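Local coordinates for protein putative glycosyltransferase (GalT1) (Streptococcus parasanguinis, PDB 4PHR) that binds UDP and manganese through its GT-D-fold domain, a fragment of a longer protein, and is probably a glycosyltransferase, at residues G37-D40 and L41-H45; E95-F98 and L99-E103; S231-E234 and W235-G239; L139-L142 and W143-K146. One frame throughout, in Å; residues are numbered along the deposited sequence.

Interaction 1 (G37-D40 and L41-H45); sequences GEID and LMTGH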
loop_
_atom_site.group_PDB
_atom_site.type_symbol
_atom_site.label_atom_id
_atom_site.label_comp_id
_atom_site.label_asym_id
_atom_site.label_seq_id
_atom_site.Cartn_x
_atom_site.Cartn_y
_atom_site.Cartn_z
ATOM N N GLY A 37 2.017 -5.534 -8.855
ATOM C CA GLY A 37 0.855 -6.401 -8.947
ATOM C C GLY A 37 -0.341 -5.735 -9.607
ATOM O O GLY A 37 -1.090 -6.375 -10.343
ATOM N N GLU A 38 -0.537 -4.446 -9.353
ATOM C CA GLU A 38 -1.640 -3.743 -9.993
ATOM C C GLU A 38 -1.454 -3.662 -11.502
ATOM O O GLU A 38 -2.424 -3.802 -12.258
ATOM C CB GLU A 38 -1.820 -2.343 -9.409
ATOM C CG GLU A 38 -2.493 -2.366 -8.046
ATOM C CD GLU A 38 -1.664 -3.104 -7.007
ATOM O OE1 GLU A 38 -0.460 -2.773 -6.858
ATOM O OE2 GLU A 38 -2.206 -4.028 -6.351
ATOM N N ILE A 39 -0.218 -3.434 -11.945
ATOM C CA ILE A 39 0.050 -3.380 -13.380
ATOM C C ILE A 39 -0.146 -4.765 -14.002
ATOM O O ILE A 39 -0.737 -4.892 -15.086
ATOM C CB ILE A 39 1.466 -2.863 -13.695
ATOM C CG1 ILE A 39 1.805 -1.631 -12.858
ATOM C CG2 ILE A 39 1.619 -2.613 -15.180
ATOM C CD1 ILE A 39 0.809 -0.531 -12.951
ATOM N N ASP A 40 0.332 -5.801 -13.313
ATOM C CA ASP A 40 0.118 -7.174 -13.767
ATOM C C ASP A 40 -1.378 -7.439 -13.946
ATOM O O ASP A 40 -1.809 -7.967 -14.974
ATOM C CB ASP A 40 0.681 -8.182 -12.760
ATOM C CG ASP A 40 2.209 -8.216 -12.727
ATOM O OD1 ASP A 40 2.766 -8.617 -11.685
ATOM O OD2 ASP A 40 2.862 -7.865 -13.734
ATOM N N LEU A 41 -2.174 -7.078 -12.941
ATOM C CA LEU A 41 -3.620 -7.288 -13.004
ATOM C C LEU A 41 -4.275 -6.505 -14.136
ATOM O O LEU A 41 -5.102 -7.049 -14.885
ATOM C CB LEU A 41 -4.279 -6.884 -11.683
ATOM C CG LEU A 41 -4.312 -7.894 -10.551
ATOM C CD1 LEU A 41 -4.617 -7.176 -9.256
ATOM C CD2 LEU A 41 -5.369 -8.936 -10.837
ATOM N N MET A 42 -3.933 -5.222 -14.243
ATOM C CA MET A 42 -4.520 -4.367 -15.282
ATOM C C MET A 42 -4.243 -4.894 -16.686
ATOM O O MET A 42 -5.020 -4.657 -17.607
ATOM C CB MET A 42 -4.037 -2.916 -15.159
ATOM C CG MET A 42 -4.771 -2.119 -14.078
ATOM S SD MET A 42 -4.303 -0.379 -14.025
ATOM C CE MET A 42 -2.689 -0.638 -13.357
ATOM N N THR A 43 -3.131 -5.603 -16.855
ATOM C CA THR A 43 -2.756 -6.122 -18.164
ATOM C C THR A 43 -3.131 -7.594 -18.344
ATOM O O THR A 43 -2.750 -8.219 -19.327
ATOM C CB THR A 43 -1.263 -5.894 -18.463
ATOM O OG1 THR A 43 -0.462 -6.590 -17.502
ATOM C CG2 THR A 43 -0.925 -4.403 -18.414
ATOM N N GLY A 44 -3.875 -8.144 -17.387
ATOM C CA GLY A 44 -4.522 -9.429 -17.590
ATOM C C GLY A 44 -3.991 -10.618 -16.809
ATOM O O GLY A 44 -4.284 -11.759 -17.155
ATOM N N HIS A 45 -3.227 -10.374 -15.751
ATOM C CA HIS A 45 -2.670 -11.496 -15.000
ATOM C C HIS A 45 -3.132 -11.647 -13.574
ATOM O O HIS A 45 -3.566 -10.696 -12.931
ATOM C CB HIS A 45 -1.156 -11.447 -15.032
ATOM C CG HIS A 45 -0.613 -11.691 -16.393
ATOM N ND1 HIS A 45 -0.643 -10.737 -17.384
ATOM C CD2 HIS A 45 -0.099 -12.808 -16.956
ATOM C CE1 HIS A 45 -0.130 -11.243 -18.491
ATOM N NE2 HIS A 45 0.210 -12.498 -18.258
#
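The carbonyl oxygen of Asp40 is gripped by the chain that turns back over it: His45 N donates to Asp40 O at 2.9 Å, and Thr43 N, bonded chiefly to Ile39 O, also makes a weak bond to Asp40 O at 3.3 Å. The bond from His45 N, together with that from Gly44 N to Leu41 O, defines a Schellman motif that ends helix 36-42. Gly44 is its C-prime residue, with phi at 110°, a backbone conformation that glycine takes readily. The His45 donor stands above the carbonyl plane of Asp40, whereas in the helical bonds before it, such as Met42 N to Glu38 O, the donor is only tilted from that plane. Thr43 has its OG1 between the backbone N and the carbonyl carbon (chi1 62°), folded back over the last turn. From there OG1 lies 3.0 Å from Ile39 O and 3.2 Å from Asp40 O, and its single proton may serve either carbonyl. Glu38, pointing away from residues 41-45, bonds through OE1 to Gly35 N and lies beside Lys210, a UDP-binding residue; its side chain is about 5 Å from UDP and about 6 Å from manganese at their nearest atoms. The carboxylate of Asp40 finds its partner in Tyr101 OH. On the apolar side the Ile39 and Met42 chains meet at an angle and pack against Phe104 of helix 102-108. The Met42 chain bends at its last torsion (chi3 -71°), which brings CE back to 3.5 Å from Ile39 CD1 and 3.4 Å from Glu38 O.

Interaction 2 (E95-F98 and L99-E103); sequences ERHF and LKYSE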
loop_
_atom_site.group_PDB
_atom_site.type_symbol
_atom_site.label_atom_id
_atom_site.label_comp_id
_atom_site.label_asym_id
_atom_site.label_seq_id
_atom_site.Cartn_x
_atom_site.Cartn_y
_atom_site.Cartn_z
ATOM N N GLU A 95 13.645 -2.506 -12.875
ATOM C CA GLU A 95 13.955 -2.198 -14.265
ATOM C C GLU A 95 13.319 -3.229 -15.199
ATOM O O GLU A 95 12.748 -2.870 -16.228
ATOM C CB GLU A 95 15.462 -2.111 -14.493
ATOM C CG GLU A 95 15.787 -1.778 -15.940
ATOM C CD GLU A 95 17.259 -1.499 -16.201
ATOM O OE1 GLU A 95 17.822 -0.568 -15.584
ATOM O OE2 GLU A 95 17.843 -2.195 -17.048
ATOM N N ARG A 96 13.385 -4.513 -14.834
ATOM C CA ARG A 96 12.707 -5.533 -15.641
ATOM C C ARG A 96 11.220 -5.225 -15.742
ATOM O O ARG A 96 10.609 -5.373 -16.806
ATOM C CB ARG A 96 12.884 -6.938 -15.062
ATOM C CG ARG A 96 14.291 -7.498 -15.153
ATOM C CD ARG A 96 14.599 -7.943 -16.560
ATOM N NE ARG A 96 15.142 -6.858 -17.359
ATOM C CZ ARG A 96 15.308 -6.923 -18.676
ATOM N NH1 ARG A 96 14.955 -8.013 -19.344
ATOM N NH2 ARG A 96 15.825 -5.899 -19.321
ATOM N N HIS A 97 10.648 -4.788 -14.627
ATOM C CA HIS A 97 9.231 -4.494 -14.557
ATOM C C HIS A 97 8.842 -3.359 -15.483
ATOM O O HIS A 97 7.929 -3.505 -16.303
ATOM C CB HIS A 97 8.825 -4.149 -13.122
ATOM C CG HIS A 97 7.428 -3.617 -13.008
ATOM N ND1 HIS A 97 6.320 -4.438 -12.992
ATOM C CD2 HIS A 97 6.959 -2.349 -12.929
ATOM C CE1 HIS A 97 5.229 -3.697 -12.896
ATOM N NE2 HIS A 97 5.588 -2.426 -12.863
ATOM N N PHE A 98 9.506 -2.213 -15.361
ATOM C CA PHE A 98 9.053 -1.098 -16.169
ATOM C C PHE A 98 9.454 -1.210 -17.637
ATOM O O PHE A 98 8.835 -0.587 -18.491
ATOM C CB PHE A 98 9.325 0.282 -15.537
ATOM C CG PHE A 98 10.775 0.632 -15.353
ATOM C CD1 PHE A 98 11.241 1.011 -14.105
ATOM C CD2 PHE A 98 11.646 0.662 -16.427
ATOM C CE1 PHE A 98 12.569 1.377 -13.922
ATOM C CE2 PHE A 98 12.971 1.030 -16.252
ATOM C CZ PHE A 98 13.430 1.393 -14.996
ATOM N N LEU A 99 10.448 -2.041 -17.931
ATOM C CA LEU A 99 10.764 -2.346 -19.322
ATOM C C LEU A 99 9.676 -3.236 -19.942
ATOM O O LEU A 99 9.222 -2.995 -21.067
ATOM C CB LEU A 99 12.163 -2.969 -19.450
ATOM C CG LEU A 99 13.326 -1.989 -19.255
ATOM C CD1 LEU A 99 14.671 -2.719 -19.276
ATOM C CD2 LEU A 99 13.288 -0.887 -20.310
ATOM N N LYS A 100 9.239 -4.249 -19.200
ATOM C CA LYS A 100 8.134 -5.094 -19.649
ATOM C C LYS A 100 6.893 -4.244 -19.933
ATOM O O LYS A 100 6.184 -4.446 -20.920
ATOM C CB LYS A 100 7.829 -6.156 -18.600
ATOM C CG LYS A 100 6.616 -7.005 -18.914
ATOM C CD LYS A 100 6.406 -8.063 -17.837
ATOM C CE LYS A 100 5.167 -8.913 -18.115
ATOM N NZ LYS A 100 4.999 -9.988 -17.091
ATOM N N TYR A 101 6.671 -3.244 -19.091
ATOM C CA TYR A 101 5.481 -2.417 -19.203
ATOM C C TYR A 101 5.790 -1.003 -19.694
ATOM O O TYR A 101 5.102 -0.049 -19.333
ATOM C CB TYR A 101 4.796 -2.361 -17.846
ATOM C CG TYR A 101 4.222 -3.688 -17.429
ATOM C CD1 TYR A 101 3.210 -4.285 -18.171
ATOM C CD2 TYR A 101 4.687 -4.349 -16.296
ATOM C CE1 TYR A 101 2.665 -5.502 -17.794
ATOM C CE2 TYR A 101 4.149 -5.570 -15.908
ATOM C CZ TYR A 101 3.137 -6.138 -16.661
ATOM O OH TYR A 101 2.595 -7.349 -16.278
ATOM N N SER A 102 6.814 -0.866 -20.533
ATOM C CA SER A 102 7.245 0.462 -20.962
ATOM C C SER A 102 6.120 1.199 -21.670
ATOM O O SER A 102 5.933 2.397 -21.468
ATOM C CB SER A 102 8.488 0.381 -21.860
ATOM O OG SER A 102 8.220 -0.332 -23.052
ATOM N N GLU A 103 5.368 0.480 -22.492
ATOM C CA GLU A 103 4.294 1.098 -23.256
ATOM C C GLU A 103 3.204 1.589 -22.310
ATOM O O GLU A 103 2.627 2.658 -22.506
ATOM C CB GLU A 103 3.727 0.115 -24.283
ATOM C CG GLU A 103 2.599 0.680 -25.135
ATOM C CD GLU A 103 2.160 -0.274 -26.233
ATOM O OE1 GLU A 103 2.889 -1.255 -26.498
ATOM O OE2 GLU A 103 1.086 -0.045 -26.831
#
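Leu99 N donates to Glu95 O and Lys100 N to Arg96 O, each at 3.0 Å, and the final backbone bond of helix 88-100, Tyr101 N to His97 O, is more bent at 145°. Tyr101 leaves helical angles and at once takes the N-cap position of helix 102-108, so the two helices join through one residue. The aromatic contact is an offset edge-to-face pair one turn apart: the edge of Tyr101 meets a face of His97, with centroids 5.1 Å apart and planes at 60°. Both rings have polar partners beyond the turn, Asp40 for the Tyr101 hydroxyl and Tyr105 OH for His97 NE2, linking the junction to helix 36-42 and helix 88-100 to helix 102-108. Apolar contacts gather on Leu99. The aliphatic part of Glu95 runs alongside it, CG lying 3.6 Å from Leu99 CD1, and Leu99 also packs on Leu5 of helix 2-9. Arg96, salt-bridged to Glu2 of that helix, folds back through bends at chi2 and chi3 until its NH2 lies 3.4 Å from Leu99 CD1.

Interaction 3 (S231-E234 and W235-G239); sequences SEYE and WYEMG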
loop_
_atom_site.group_PDB
_atom_site.type_symbol
_atom_site.label_atom_id
_atom_site.label_comp_id
_atom_site.label_asym_id
_atom_site.label_seq_id
_atom_site.Cartn_x
_atom_site.Cartn_y
_atom_site.Cartn_z
ATOM N N SER A 231 4.907 -5.273 7.739
ATOM C CA SER A 231 6.092 -6.101 7.520
ATOM C C SER A 231 7.341 -5.247 7.567
ATOM O O SER A 231 8.342 -5.624 8.188
ATOM C CB SER A 231 6.037 -6.800 6.158
ATOM O OG SER A 231 4.985 -7.740 6.105
ATOM N N GLU A 232 7.291 -4.104 6.885
ATOM C CA GLU A 232 8.438 -3.204 6.825
ATOM C C GLU A 232 8.785 -2.677 8.220
ATOM O O GLU A 232 9.962 -2.593 8.596
ATOM C CB GLU A 232 8.159 -2.065 5.848
ATOM C CG GLU A 232 8.143 -2.531 4.387
ATOM C CD GLU A 232 9.491 -2.361 3.698
ATOM O OE1 GLU A 232 10.462 -1.938 4.363
ATOM O OE2 GLU A 232 9.581 -2.642 2.483
ATOM N N TYR A 233 7.767 -2.351 9.007
ATOM C CA TYR A 233 8.011 -1.860 10.352
ATOM C C TYR A 233 8.632 -2.953 11.221
ATOM O O TYR A 233 9.550 -2.691 11.989
ATOM C CB TYR A 233 6.725 -1.320 10.984
ATOM C CG TYR A 233 6.966 -0.603 12.289
ATOM C CD1 TYR A 233 7.733 0.555 12.332
ATOM C CD2 TYR A 233 6.445 -1.089 13.483
ATOM C CE1 TYR A 233 7.969 1.214 13.534
ATOM C CE2 TYR A 233 6.674 -0.435 14.686
ATOM C CZ TYR A 233 7.429 0.719 14.699
ATOM O OH TYR A 233 7.664 1.367 15.898
ATOM N N GLU A 234 8.141 -4.182 11.100
ATOM C CA GLU A 234 8.710 -5.290 11.870
ATOM C C GLU A 234 10.173 -5.520 11.490
ATOM O O GLU A 234 11.030 -5.714 12.352
ATOM C CB GLU A 234 7.910 -6.577 11.646
ATOM C CG GLU A 234 6.506 -6.561 12.232
ATOM C CD GLU A 234 6.441 -7.112 13.631
ATOM O OE1 GLU A 234 7.484 -7.563 14.145
ATOM O OE2 GLU A 234 5.339 -7.093 14.213
ATOM N N TRP A 235 10.467 -5.489 10.192
ATOM C CA TRP A 235 11.849 -5.660 9.744
ATOM C C TRP A 235 12.739 -4.532 10.283
ATOM O O TRP A 235 13.859 -4.769 10.742
ATOM C CB TRP A 235 11.906 -5.702 8.217
ATOM C CG TRP A 235 11.376 -6.963 7.623
ATOM C CD1 TRP A 235 11.416 -8.212 8.176
ATOM C CD2 TRP A 235 10.736 -7.110 6.347
ATOM N NE1 TRP A 235 10.850 -9.125 7.322
ATOM C CE2 TRP A 235 10.417 -8.474 6.195
ATOM C CE3 TRP A 235 10.391 -6.220 5.322
ATOM C CZ2 TRP A 235 9.775 -8.970 5.065
ATOM C CZ3 TRP A 235 9.754 -6.716 4.194
ATOM C CH2 TRP A 235 9.455 -8.081 4.075
ATOM N N TYR A 236 12.226 -3.308 10.226
ATOM C CA TYR A 236 12.933 -2.144 10.747
ATOM C C TYR A 236 13.226 -2.279 12.252
ATOM O O TYR A 236 14.344 -2.008 12.707
ATOM C CB TYR A 236 12.135 -0.870 10.444
ATOM C CG TYR A 236 12.472 0.314 11.311
ATOM C CD1 TYR A 236 11.662 0.667 12.385
ATOM C CD2 TYR A 236 13.602 1.086 11.060
ATOM C CE1 TYR A 236 11.970 1.750 13.185
ATOM C CE2 TYR A 236 13.918 2.172 11.857
ATOM C CZ TYR A 236 13.096 2.499 12.917
ATOM O OH TYR A 236 13.401 3.582 13.711
ATOM N N GLU A 237 12.239 -2.724 13.027
ATOM C CA GLU A 237 12.393 -2.801 14.479
ATOM C C GLU A 237 13.405 -3.866 14.880
ATOM O O GLU A 237 14.033 -3.770 15.941
ATOM C CB GLU A 237 11.051 -3.080 15.162
ATOM C CG GLU A 237 10.055 -1.939 15.098
ATOM C CD GLU A 237 10.324 -0.864 16.127
ATOM O OE1 GLU A 237 9.675 -0.883 17.195
ATOM O OE2 GLU A 237 11.183 0.002 15.871
ATOM N N MET A 238 13.552 -4.896 14.052
ATOM C CA MET A 238 14.514 -5.953 14.361
ATOM C C MET A 238 15.867 -5.734 13.683
ATOM O O MET A 238 16.790 -6.533 13.854
ATOM C CB MET A 238 13.939 -7.339 14.032
ATOM C CG MET A 238 13.816 -7.643 12.547
ATOM S SD MET A 238 12.860 -9.141 12.213
ATOM C CE MET A 238 13.399 -10.184 13.556
ATOM N N GLY A 239 15.987 -4.643 12.926
ATOM C CA GLY A 239 17.220 -4.340 12.220
ATOM C C GLY A 239 17.546 -5.362 11.149
ATOM O O GLY A 239 18.719 -5.618 10.853
HETATM O O HOH W 1 10.245 2.642 16.555
#
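The Trp235 indole has the carbonyl oxygen of Ser231 over one face, 3.2 Å above the plane and offset toward the rim, while Ser231 CB makes a CH-pi contact with the six-membered ring. One face of Tyr233 is covered by Glu237: CG sits 3.8 Å from the ring centroid, and the carboxylate lies stacked with its plane 17° from that of the ring. Tyr236 meets Tyr233 obliquely, their planes 31° apart and Tyr233 CE1 3.9 Å from Tyr236 CD1; at the edge of the Tyr236 ring, in its plane, lie Tyr233 O and a water oxygen. All of this is built on the last turns of helix 229-238, where i to i+4 bonds such as Trp235 N to Ser231 O at 2.9 Å run on to Met238 N, and Gly239 with positive phi closes the helix in a Schellman motif. The bend of Glu237 at chi2 (-80°) turns its carboxylate over the tyrosine. The same water spans the pair, donating to Tyr233 OH at 3.0 Å and to Glu237 OE2 at 2.9 Å. Trp235 NE1 is anchored on Val244 O. Nearer the ligand, Glu232 forms a salt bridge with the UDP-binding Arg121, consistent with a second-shell role in positioning that arginine. Besides the water, the phenol oxygen of Tyr233 is bonded to Asp163 OD1 and Lys140 NZ; the positive charge of the lysine would be expected to offset part of the negative charge that Asp163 and Glu237 bring to this spot.

Interaction 4 (L139-L142 and W143-K146); sequences LKEL and WRGK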
loop_
_atom_site.group_PDB
_atom_site.type_symbol
_atom_site.label_atom_id
_atom_site.label_comp_id
_atom_site.label_asym_id
_atom_site.label_seq_id
_atom_site.Cartn_x
_atom_site.Cartn_y
_atom_site.Cartn_z
ATOM N N LEU A 139 5.347 8.851 9.038
ATOM C CA LEU A 139 4.163 8.026 8.837
ATOM C C LEU A 139 3.262 8.038 10.075
ATOM O O LEU A 139 2.057 8.235 9.964
ATOM C CB LEU A 139 4.559 6.586 8.501
ATOM C CG LEU A 139 4.878 6.301 7.034
ATOM C CD1 LEU A 139 5.678 5.012 6.898
ATOM C CD2 LEU A 139 3.595 6.236 6.217
ATOM N N LYS A 140 3.850 7.829 11.253
ATOM C CA LYS A 140 3.071 7.730 12.487
ATOM C C LYS A 140 2.286 9.010 12.762
ATOM O O LYS A 140 1.215 8.971 13.365
ATOM C CB LYS A 140 3.977 7.395 13.672
ATOM C CG LYS A 140 4.455 5.946 13.701
ATOM C CD LYS A 140 5.530 5.746 14.767
ATOM C CE LYS A 140 5.992 4.299 14.815
ATOM N NZ LYS A 140 7.043 4.075 15.850
ATOM N N GLU A 141 2.811 10.143 12.308
ATOM C CA GLU A 141 2.113 11.407 12.499
ATOM C C GLU A 141 0.776 11.447 11.760
ATOM O O GLU A 141 -0.097 12.248 12.091
ATOM C CB GLU A 141 2.996 12.601 12.111
ATOM C CG GLU A 141 4.185 12.818 13.041
ATOM C CD GLU A 141 3.777 13.026 14.495
ATOM O OE1 GLU A 141 2.692 13.595 14.742
ATOM O OE2 GLU A 141 4.541 12.615 15.396
ATOM N N LEU A 142 0.604 10.567 10.774
ATOM C CA LEU A 142 -0.667 10.480 10.066
ATOM C C LEU A 142 -1.803 10.049 10.988
ATOM O O LEU A 142 -2.939 10.484 10.822
ATOM C CB LEU A 142 -0.574 9.521 8.870
ATOM C CG LEU A 142 0.338 9.943 7.717
ATOM C CD1 LEU A 142 0.400 8.852 6.662
ATOM C CD2 LEU A 142 -0.152 11.240 7.108
ATOM N N TRP A 143 -1.499 9.197 11.964
ATOM C CA TRP A 143 -2.552 8.626 12.804
ATOM C C TRP A 143 -2.463 8.993 14.287
ATOM O O TRP A 143 -3.325 8.609 15.069
ATOM C CB TRP A 143 -2.645 7.106 12.630
ATOM C CG TRP A 143 -1.353 6.364 12.789
ATOM C CD1 TRP A 143 -0.723 6.044 13.958
ATOM C CD2 TRP A 143 -0.551 5.822 11.738
ATOM N NE1 TRP A 143 0.432 5.347 13.696
ATOM C CE2 TRP A 143 0.557 5.190 12.340
ATOM C CE3 TRP A 143 -0.662 5.808 10.343
ATOM C CZ2 TRP A 143 1.552 4.556 11.595
ATOM C CZ3 TRP A 143 0.322 5.173 9.602
ATOM C CH2 TRP A 143 1.416 4.550 10.232
ATOM N N ARG A 144 -1.453 9.767 14.676
ATOM C CA ARG A 144 -1.343 10.174 16.071
ATOM C C ARG A 144 -2.595 10.943 16.476
ATOM O O ARG A 144 -2.967 11.917 15.825
ATOM C CB ARG A 144 -0.103 11.041 16.302
ATOM C CG ARG A 144 0.018 11.523 17.751
ATOM C CD ARG A 144 1.049 12.631 17.919
ATOM N NE ARG A 144 2.416 12.122 17.996
ATOM C CZ ARG A 144 2.991 11.677 19.111
ATOM N NH1 ARG A 144 2.319 11.661 20.255
ATOM N NH2 ARG A 144 4.243 11.242 19.082
ATOM N N GLY A 145 -3.241 10.493 17.548
ATOM C CA GLY A 145 -4.435 11.145 18.052
ATOM C C GLY A 145 -5.688 10.931 17.221
ATOM O O GLY A 145 -6.714 11.573 17.462
ATOM N N LYS A 146 -5.630 10.021 16.252
ATOM C CA LYS A 146 -6.781 9.783 15.396
ATOM C C LYS A 146 -7.516 8.518 15.805
ATOM O O LYS A 146 -6.914 7.578 16.327
ATOM C CB LYS A 146 -6.353 9.653 13.933
ATOM C CG LYS A 146 -5.597 10.852 13.381
ATOM C CD LYS A 146 -6.463 12.095 13.379
ATOM C CE LYS A 146 -5.886 13.163 12.463
ATOM N NZ LYS A 146 -4.523 13.582 12.881
#
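Helix 132-140 is followed by a type II turn from Trp143 to Lys146, with Gly145 at positive phi (74°) and Lys146 N bonded to Trp143 O. Lys140 O receives Trp143 N at 3.1 Å from a point well above its carbonyl plane, and Arg144 N adds a weak bond to the same oxygen. Trp143 holds CG between its backbone N and carbonyl carbon (chi1 52°), which swings the indole back over residues 139-140. One face therefore rests on the backbone: Leu139 O and Lys140 CA each lie 3.5 Å above the ring plane, both toward the rim, and CA makes a CH-pi contact with the five-membered ring at 4.0 Å from its centroid. Lys140 crosses the indole with CG 3.8 Å from Trp143 CZ2, then runs out extended toward its partner Tyr233. Leu142 CB approaches the ring obliquely, at 4.0 Å from Trp143 CE3. On the exposed side Glu141 and Arg144 lie side by side in a weak salt bridge. OE2 of Glu141 is 3.4 Å from Arg144 NE, at the edge of the guanidinium and near its plane, with the two planar groups only 14° apart. The indole nitrogen is bonded to Leu164 O, and Phe165 meets the ring edge-to-face. Leu139 and Leu142 pack on Leu21 of helix 17-27, and beyond the turn the chain enters strand 147-153, the middle strand of the five-stranded parallel sheet.

Overall arrangement
Along the chain the order is interaction 1, interaction 2, interaction 4, interaction 3, all within the GT-D domain. They form two touching pairs. Helix 36-42 and the junction of helices 88-100 and 102-108 have centres 13 Å apart and meet where Asp40 OD2 bonds to Tyr101 OH at 2.6 Å. Residues 139-146 and helix 229-238, centres 18 Å apart, are joined by Lys140 NZ to Tyr233 OH at 2.8 Å. Between the pairs the centres stand 28 to 35 Å apart. Interactions 1 and 3 lie on opposite sides of the chain's centre, yet each has side chains near UDP, which is consistent with the UDP site lying between them.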